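Local structure of putative hydroxymethylglutaryl-CoA synthase (Streptococcus mutans, 3SQZ) at residues Gln361-Thr364 and Asp368-Lys371. The protein probably catalyses the condensation of acetyl-CoA with acetoacetyl-CoA to form hydroxymethylglutaryl-CoA, and binds coenzyme A. Residues are numbered along the deposited sequence; the frame is centred on the assembly and turned at random.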
loop_
_atom_site.group_PDB
_atom_site.type_symbol
_atom_site.label_atom_id
_atom_site.label_comp_id
_atom_site.label_asym_id
_atom_site.label_seq_id
_atom_site.Cartn_x
_atom_site.Cartn_y
_atom_site.Cartn_z
ATOM N N GLN A 361 -13.938 -0.324 -13.603
ATOM C CA GLN A 361 -12.653 -0.969 -13.355
ATOM C C GLN A 361 -12.528 -1.469 -11.924
ATOM O O GLN A 361 -11.514 -2.056 -11.567
ATOM C CB GLN A 361 -11.498 -0.010 -13.667
ATOM C CG GLN A 361 -11.464 0.506 -15.094
ATOM C CD GLN A 361 -11.652 -0.589 -16.129
ATOM O OE1 GLN A 361 -12.434 -0.429 -17.067
ATOM N NE2 GLN A 361 -10.950 -1.706 -15.965
ATOM N N LEU A 362 -13.558 -1.244 -11.111
ATOM C CA LEU A 362 -13.486 -1.538 -9.679
ATOM C C LEU A 362 -14.174 -2.852 -9.344
ATOM O O LEU A 362 -14.774 -3.497 -10.207
ATOM C CB LEU A 362 -14.128 -0.401 -8.874
ATOM C CG LEU A 362 -13.614 1.017 -9.127
ATOM C CD1 LEU A 362 -14.394 2.038 -8.302
ATOM C CD2 LEU A 362 -12.122 1.097 -8.843
ATOM N N GLN A 363 -14.077 -3.251 -8.081
ATOM C CA GLN A 363 -14.798 -4.416 -7.575
ATOM C C GLN A 363 -15.772 -3.982 -6.500
ATOM O O GLN A 363 -15.520 -3.006 -5.790
ATOM C CB GLN A 363 -13.827 -5.466 -7.029
ATOM C CG GLN A 363 -12.920 -6.063 -8.097
ATOM C CD GLN A 363 -11.948 -7.092 -7.552
ATOM O OE1 GLN A 363 -12.001 -7.451 -6.383
ATOM N NE2 GLN A 363 -11.044 -7.563 -8.404
ATOM N N THR A 364 -16.879 -4.704 -6.382
ATOM C CA THR A 364 -17.910 -4.377 -5.403
ATOM C C THR A 364 -17.921 -5.294 -4.189
ATOM O O THR A 364 -18.558 -4.974 -3.190
ATOM C CB THR A 364 -19.313 -4.411 -6.024
ATOM O OG1 THR A 364 -19.512 -5.683 -6.650
ATOM C CG2 THR A 364 -19.478 -3.289 -7.036
ATOM N N ASP A 368 -16.385 -8.573 1.146
ATOM C CA ASP A 368 -16.782 -9.972 1.203
ATOM C C ASP A 368 -15.573 -10.883 1.061
ATOM O O ASP A 368 -15.422 -11.861 1.790
ATOM C CB ASP A 368 -17.822 -10.272 0.128
ATOM C CG ASP A 368 -19.026 -9.373 0.244
ATOM O OD1 ASP A 368 -19.763 -9.511 1.223
ATOM O OD2 ASP A 368 -19.200 -8.487 -0.609
ATOM N N LYS A 369 -14.702 -10.566 0.109
ATOM C CA LYS A 369 -13.504 -11.374 -0.079
ATOM C C LYS A 369 -12.618 -11.345 1.165
ATOM O O LYS A 369 -12.065 -12.374 1.561
ATOM C CB LYS A 369 -12.728 -10.934 -1.316
ATOM C CG LYS A 369 -13.459 -11.166 -2.629
ATOM C CD LYS A 369 -12.594 -10.659 -3.782
ATOM C CE LYS A 369 -13.219 -10.904 -5.130
ATOM N NZ LYS A 369 -12.279 -10.478 -6.200
ATOM N N LEU A 370 -12.490 -10.183 1.793
ATOM C CA LEU A 370 -11.658 -10.086 2.993
ATOM C C LEU A 370 -12.207 -10.937 4.143
ATOM O O LEU A 370 -11.438 -11.475 4.950
ATOM C CB LEU A 370 -11.482 -8.635 3.428
ATOM C CG LEU A 370 -10.618 -7.793 2.486
ATOM C CD1 LEU A 370 -10.754 -6.329 2.844
ATOM C CD2 LEU A 370 -9.156 -8.233 2.533
ATOM N N LYS A 371 -13.527 -11.094 4.207
ATOM C CA LYS A 371 -14.137 -11.940 5.233
ATOM C C LYS A 371 -13.784 -13.410 5.056
ATOM O O LYS A 371 -13.911 -14.189 5.995
ATOM C CB LYS A 371 -15.654 -11.762 5.271
ATOM C CG LYS A 371 -16.111 -10.469 5.906
ATOM C CD LYS A 371 -17.627 -10.446 5.995
ATOM C CE LYS A 371 -18.152 -9.276 6.817
ATOM N NZ LYS A 371 -17.970 -7.982 6.110
HETATM O O HOH W 1 -9.981 -9.087 -5.279
#
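Lys369, on the short helix 366-371, reaches back to the loop that leads into that helix and donates a hydrogen bond from NZ to the amide oxygen OE1 of Gln363, 3.0 Å away. The ammonium group does not lie on a lone pair: it stands above the carbonyl plane, 50° out of it, with a C=O...N angle of 111°. The side chains cross at about a right angle, meeting near their ends. A lysine suits this place because its chain can span the distance; Lys369 runs fully extended beyond CG, each bond from CB outward near anti (chi2 179°), and this length carries the ammonium group to the loop.

A water closes a small triangle with the pair. It donates to Gln363 OE1 at 2.8 Å and accepts from Lys369 NZ at the same distance, so OE1 takes two bonds and NZ gives two within this contact.

Gln363 suits its position because an amide offers both acceptor and donor. While OE1 receives the lysine and the water, NE2 is hydrogen-bonded to Glu95 OE1, and partners at both ends of the amide should fix its rotation. The backbone N of Gln363 is bonded to Glu325 OE2, which ties the loop to helix 315-326.

This is a surface contact in the C-terminal part of a thiolase-fold enzyme, away from the coenzyme A pocket and the probable catalytic residues. It joins helix 366-371 to its preceding loop through one direct and one water-bridged link, and the neutral amide, lying between Lys369 and Glu95, is probably polarised by both charges.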